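Local coordinates for protein ATP-dependent RNA helicase HrpB (Escherichia coli, PDB 6EUD) that hydrolyses ATP to ADP and phosphate as a DExH-box NTPase of the DEAH/RHA helicase group, and binds single-stranded RNA, at residues Leu7-Asp21 and Ala34-His47. Numbering follows the deposited sequence.
Sequences LPVAAVLPELLTALD and AGKSTWLPLQLLAH
Val9 packs on Ala34, Gly35 and Lys36 of the P-loop, which probably binds ATP, and offers a worked example of how one branched side chain can serve two neighbours. CB stands 3.9 Å from the carbonyl O of Ala34, and there the valine forks. CG2 comes nearer, to 3.1 Å of the same Ala34 O, and also touches Ala34 CB and Lys36 N, while CG1, anti to the backbone N (chi1 -177°), turns the other way and meets Leu40 CD2 at 3.7 Å. Leu40 reaches across toward helix 13-20: its CD1 touches Leu13 CD1, and its CD2 lies 3.6 Å from Leu16 CD2. Further along, Leu44 CD2 sits among the methyl ends of Leu13, Leu17 and Leu20. On the flank, the CH2 corner of the Trp39 indole meets Ala10 CB at 3.9 Å.

Helices 13-20 and 40-45 run at 49° to each other, and just past helix 13-20, Asp21 bonds to His47. Leu17 CD2 lies over one face of the His47 ring, 4.0 Å from its centroid, in a CH-pi contact. At the ring edge His47 NE2 donates to the syn lone pair of Asp21 OD2 (2.8 Å, 162°), nearly in the ring plane. The imidazole thus has a face covered and an edge bonded, which should limit its rotation; Lys154, salt-bridged to Asp21 OD1, would help keep the carboxylate ionised and a good acceptor.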
loop_
_atom_site.group_PDB
_atom_site.type_symbol
_atom_site.label_atom_id
_atom_site.label_comp_id
_atom_site.label_asym_id
_atom_site.label_seq_id
_atom_site.Cartn_x
_atom_site.Cartn_y
_atom_site.Cartn_z
ATOM N N LEU A 7 -16.112 -14.697 -36.490
ATOM C CA LEU A 7 -15.806 -13.684 -35.480
ATOM C C LEU A 7 -14.547 -12.891 -35.834
ATOM O O LEU A 7 -13.644 -13.420 -36.484
ATOM C CB LEU A 7 -15.664 -14.345 -34.108
ATOM C CG LEU A 7 -16.964 -14.961 -33.585
ATOM C CD1 LEU A 7 -16.725 -15.725 -32.292
ATOM C CD2 LEU A 7 -18.036 -13.882 -33.405
ATOM N N PRO A 8 -14.501 -11.607 -35.428
ATOM C CA PRO A 8 -13.423 -10.680 -35.808
ATOM C C PRO A 8 -12.035 -11.150 -35.390
ATOM O O PRO A 8 -11.038 -10.729 -35.984
ATOM C CB PRO A 8 -13.793 -9.392 -35.069
ATOM C CG PRO A 8 -15.265 -9.476 -34.888
ATOM C CD PRO A 8 -15.557 -10.927 -34.656
ATOM N N VAL A 9 -11.978 -12.007 -34.376
ATOM C CA VAL A 9 -10.714 -12.563 -33.920
ATOM C C VAL A 9 -10.136 -13.509 -34.984
ATOM O O VAL A 9 -8.923 -13.685 -35.076
ATOM C CB VAL A 9 -10.888 -13.297 -32.565
ATOM C CG1 VAL A 9 -9.562 -13.824 -32.056
ATOM C CG2 VAL A 9 -11.492 -12.360 -31.543
ATOM N N ALA A 10 -11.004 -14.102 -35.798
ATOM C CA ALA A 10 -10.547 -14.956 -36.885
ATOM C C ALA A 10 -9.698 -14.155 -37.860
ATOM O O ALA A 10 -8.672 -14.634 -38.343
ATOM C CB ALA A 10 -11.723 -15.583 -37.604
ATOM N N ALA A 11 -10.120 -12.922 -38.123
ATOM C CA ALA A 11 -9.490 -12.090 -39.148
ATOM C C ALA A 11 -8.116 -11.584 -38.728
ATOM O O ALA A 11 -7.410 -10.962 -39.520
ATOM C CB ALA A 11 -10.399 -10.907 -39.507
ATOM N N VAL A 12 -7.734 -11.855 -37.485
ATOM C CA VAL A 12 -6.479 -11.345 -36.955
ATOM C C VAL A 12 -5.545 -12.517 -36.609
ATOM O O VAL A 12 -4.357 -12.326 -36.344
ATOM C CB VAL A 12 -6.741 -10.430 -35.727
ATOM C CG1 VAL A 12 -7.171 -11.239 -34.508
ATOM C CG2 VAL A 12 -5.535 -9.570 -35.420
ATOM N N LEU A 13 -6.094 -13.731 -36.665
ATOM C CA LEU A 13 -5.383 -14.966 -36.306
ATOM C C LEU A 13 -4.062 -15.225 -37.048
ATOM O O LEU A 13 -3.081 -15.631 -36.420
ATOM C CB LEU A 13 -6.308 -16.175 -36.505
ATOM C CG LEU A 13 -5.678 -17.552 -36.287
ATOM C CD1 LEU A 13 -5.143 -17.694 -34.865
ATOM C CD2 LEU A 13 -6.688 -18.638 -36.600
ATOM N N PRO A 14 -4.028 -15.017 -38.379
ATOM C CA PRO A 14 -2.745 -15.264 -39.047
ATOM C C PRO A 14 -1.624 -14.346 -38.555
ATOM O O PRO A 14 -0.503 -14.815 -38.364
ATOM C CB PRO A 14 -3.061 -15.003 -40.524
ATOM C CG PRO A 14 -4.538 -15.225 -40.635
ATOM C CD PRO A 14 -5.092 -14.700 -39.349
ATOM N N GLU A 15 -1.924 -13.069 -38.344
ATOM C CA GLU A 15 -0.946 -12.129 -37.793
ATOM C C GLU A 15 -0.434 -12.597 -36.432
ATOM O O GLU A 15 0.739 -12.407 -36.095
ATOM C CB GLU A 15 -1.552 -10.728 -37.672
ATOM C CG GLU A 15 -0.666 -9.715 -36.950
ATOM C CD GLU A 15 -1.244 -8.309 -36.962
ATOM O OE1 GLU A 15 -2.477 -8.166 -36.819
ATOM O OE2 GLU A 15 -0.463 -7.346 -37.117
ATOM N N LEU A 16 -1.328 -13.215 -35.663
ATOM C CA LEU A 16 -1.020 -13.692 -34.318
ATOM C C LEU A 16 -0.093 -14.905 -34.328
ATOM O O LEU A 16 0.843 -14.989 -33.530
ATOM C CB LEU A 16 -2.306 -14.045 -33.571
ATOM C CG LEU A 16 -2.167 -14.101 -32.052
ATOM C CD1 LEU A 16 -1.768 -12.739 -31.512
ATOM C CD2 LEU A 16 -3.449 -14.589 -31.411
ATOM N N LEU A 17 -0.367 -15.847 -35.225
ATOM C CA LEU A 17 0.451 -17.041 -35.333
ATOM C C LEU A 17 1.878 -16.671 -35.720
ATOM O O LEU A 17 2.830 -17.214 -35.165
ATOM C CB LEU A 17 -0.146 -18.012 -36.347
ATOM C CG LEU A 17 -1.547 -18.509 -36.001
ATOM C CD1 LEU A 17 -2.024 -19.514 -37.033
ATOM C CD2 LEU A 17 -1.556 -19.109 -34.625
ATOM N N THR A 18 2.021 -15.733 -36.656
ATOM C CA THR A 18 3.338 -15.259 -37.090
ATOM C C THR A 18 4.129 -14.643 -35.931
ATOM O O THR A 18 5.315 -14.928 -35.761
ATOM C CB THR A 18 3.227 -14.222 -38.226
ATOM O OG1 THR A 18 2.595 -14.819 -39.366
ATOM C CG2 THR A 18 4.605 -13.720 -38.622
ATOM N N ALA A 19 3.470 -13.803 -35.134
ATOM C CA ALA A 19 4.104 -13.202 -33.959
ATOM C C ALA A 19 4.328 -14.237 -32.860
ATOM O O ALA A 19 5.327 -14.191 -32.134
ATOM C CB ALA A 19 3.262 -12.045 -33.425
ATOM N N LEU A 20 3.383 -15.165 -32.741
ATOM C CA LEU A 20 3.450 -16.212 -31.734
ATOM C C LEU A 20 4.738 -17.028 -31.879
ATOM O O LEU A 20 5.444 -17.274 -30.897
ATOM C CB LEU A 20 2.216 -17.115 -31.837
ATOM C CG LEU A 20 1.591 -17.518 -30.502
ATOM C CD1 LEU A 20 1.587 -16.350 -29.536
ATOM C CD2 LEU A 20 0.183 -18.016 -30.734
ATOM N N ASP A 21 5.044 -17.408 -33.118
ATOM C CA ASP A 21 6.221 -18.209 -33.437
ATOM C C ASP A 21 7.441 -17.337 -33.749
ATOM O O ASP A 21 8.308 -17.731 -34.528
ATOM C CB ASP A 21 5.926 -19.125 -34.633
ATOM C CG ASP A 21 4.580 -19.834 -34.523
ATOM O OD1 ASP A 21 4.163 -20.183 -33.401
ATOM O OD2 ASP A 21 3.933 -20.041 -35.572
ATOM N N ALA A 34 -15.704 -10.402 -29.060
ATOM C CA ALA A 34 -15.132 -10.760 -30.352
ATOM C C ALA A 34 -14.773 -12.242 -30.398
ATOM O O ALA A 34 -14.550 -12.799 -31.472
ATOM C CB ALA A 34 -13.907 -9.898 -30.651
ATOM N N GLY A 35 -14.724 -12.876 -29.231
ATOM C CA GLY A 35 -14.459 -14.300 -29.157
ATOM C C GLY A 35 -13.011 -14.626 -28.850
ATOM O O GLY A 35 -12.562 -15.751 -29.071
ATOM N N LYS A 36 -12.274 -13.644 -28.338
ATOM C CA LYS A 36 -10.859 -13.847 -28.033
ATOM C C LYS A 36 -10.682 -14.920 -26.959
ATOM O O LYS A 36 -9.649 -15.583 -26.899
ATOM C CB LYS A 36 -10.202 -12.537 -27.587
ATOM C CG LYS A 36 -10.833 -11.902 -26.356
ATOM C CD LYS A 36 -10.060 -10.665 -25.907
ATOM C CE LYS A 36 -10.796 -9.925 -24.798
ATOM N NZ LYS A 36 -11.025 -10.802 -23.630
ATOM N N SER A 37 -11.711 -15.091 -26.133
ATOM C CA SER A 37 -11.705 -16.063 -25.045
ATOM C C SER A 37 -12.404 -17.370 -25.438
ATOM O O SER A 37 -11.939 -18.470 -25.113
ATOM C CB SER A 37 -12.387 -15.466 -23.810
ATOM O OG SER A 37 -11.978 -14.127 -23.594
ATOM N N THR A 38 -13.525 -17.232 -26.141
ATOM C CA THR A 38 -14.405 -18.354 -26.438
ATOM C C THR A 38 -14.134 -18.977 -27.804
ATOM O O THR A 38 -14.927 -19.775 -28.310
ATOM C CB THR A 38 -15.879 -17.916 -26.374
ATOM O OG1 THR A 38 -16.063 -16.735 -27.167
ATOM C CG2 THR A 38 -16.279 -17.624 -24.936
ATOM N N TRP A 39 -13.010 -18.614 -28.406
ATOM C CA TRP A 39 -12.663 -19.186 -29.690
ATOM C C TRP A 39 -11.170 -19.356 -29.806
ATOM O O TRP A 39 -10.681 -20.478 -29.874
ATOM C CB TRP A 39 -13.182 -18.315 -30.835
ATOM C CG TRP A 39 -13.124 -18.987 -32.166
ATOM C CD1 TRP A 39 -13.964 -19.955 -32.620
ATOM C CD2 TRP A 39 -12.190 -18.734 -33.224
ATOM N NE1 TRP A 39 -13.611 -20.329 -33.891
ATOM C CE2 TRP A 39 -12.528 -19.592 -34.290
ATOM C CE3 TRP A 39 -11.101 -17.867 -33.378
ATOM C CZ2 TRP A 39 -11.814 -19.611 -35.495
ATOM C CZ3 TRP A 39 -10.393 -17.887 -34.584
ATOM C CH2 TRP A 39 -10.754 -18.754 -35.620
ATOM N N LEU A 40 -10.452 -18.236 -29.791
ATOM C CA LEU A 40 -9.019 -18.202 -30.101
ATOM C C LEU A 40 -8.124 -19.297 -29.463
ATOM O O LEU A 40 -7.190 -19.771 -30.117
ATOM C CB LEU A 40 -8.460 -16.822 -29.741
ATOM C CG LEU A 40 -7.037 -16.523 -30.219
ATOM C CD1 LEU A 40 -6.823 -16.941 -31.674
ATOM C CD2 LEU A 40 -6.729 -15.056 -30.044
ATOM N N PRO A 41 -8.387 -19.701 -28.201
ATOM C CA PRO A 41 -7.553 -20.768 -27.624
ATOM C C PRO A 41 -7.422 -22.062 -28.446
ATOM O O PRO A 41 -6.301 -22.530 -28.631
ATOM C CB PRO A 41 -8.256 -21.056 -26.298
ATOM C CG PRO A 41 -8.803 -19.749 -25.903
ATOM C CD PRO A 41 -9.248 -19.086 -27.173
ATOM N N LEU A 42 -8.533 -22.621 -28.916
ATOM C CA LEU A 42 -8.518 -23.865 -29.680
ATOM C C LEU A 42 -7.611 -23.802 -30.907
ATOM O O LEU A 42 -6.989 -24.798 -31.280
ATOM C CB LEU A 42 -9.935 -24.215 -30.129
ATOM C CG LEU A 42 -10.969 -24.505 -29.049
ATOM C CD1 LEU A 42 -12.342 -24.678 -29.692
ATOM C CD2 LEU A 42 -10.573 -25.733 -28.242
ATOM N N GLN A 43 -7.545 -22.634 -31.542
ATOM C CA GLN A 43 -6.803 -22.495 -32.798
ATOM C C GLN A 43 -5.300 -22.347 -32.567
ATOM O O GLN A 43 -4.495 -22.632 -33.454
ATOM C CB GLN A 43 -7.343 -21.318 -33.641
ATOM C CG GLN A 43 -8.797 -21.475 -34.177
ATOM C CD GLN A 43 -9.863 -21.771 -33.115
ATOM O OE1 GLN A 43 -9.601 -21.710 -31.919
ATOM N NE2 GLN A 43 -11.056 -22.141 -33.561
ATOM N N LEU A 44 -4.924 -21.931 -31.363
ATOM C CA LEU A 44 -3.526 -21.940 -30.954
ATOM C C LEU A 44 -3.146 -23.351 -30.475
ATOM O O LEU A 44 -1.974 -23.734 -30.468
ATOM C CB LEU A 44 -3.283 -20.900 -29.853
ATOM C CG LEU A 44 -3.707 -19.465 -30.180
ATOM C CD1 LEU A 44 -3.269 -18.494 -29.106
ATOM C CD2 LEU A 44 -3.166 -19.019 -31.519
ATOM N N LEU A 45 -4.158 -24.119 -30.084
ATOM C CA LEU A 45 -3.970 -25.499 -29.660
ATOM C C LEU A 45 -3.725 -26.394 -30.870
ATOM O O LEU A 45 -2.855 -27.264 -30.847
ATOM C CB LEU A 45 -5.191 -25.977 -28.878
ATOM C CG LEU A 45 -5.020 -27.288 -28.127
ATOM C CD1 LEU A 45 -3.855 -27.145 -27.166
ATOM C CD2 LEU A 45 -6.300 -27.662 -27.395
ATOM N N ALA A 46 -4.502 -26.153 -31.926
ATOM C CA ALA A 46 -4.431 -26.911 -33.167
ATOM C C ALA A 46 -3.242 -26.479 -34.017
ATOM O O ALA A 46 -2.826 -27.198 -34.925
ATOM C CB ALA A 46 -5.724 -26.753 -33.943
ATOM N N HIS A 47 -2.700 -25.300 -33.716
ATOM C CA HIS A 47 -1.509 -24.782 -34.400
ATOM C C HIS A 47 -0.245 -25.521 -33.960
ATOM O O HIS A 47 0.095 -25.520 -32.771
ATOM C CB HIS A 47 -1.344 -23.278 -34.142
ATOM C CG HIS A 47 -0.149 -22.672 -34.816
ATOM N ND1 HIS A 47 0.002 -22.647 -36.187
ATOM C CD2 HIS A 47 0.949 -22.062 -34.308
ATOM C CE1 HIS A 47 1.141 -22.051 -36.494
ATOM N NE2 HIS A 47 1.734 -21.686 -35.372
#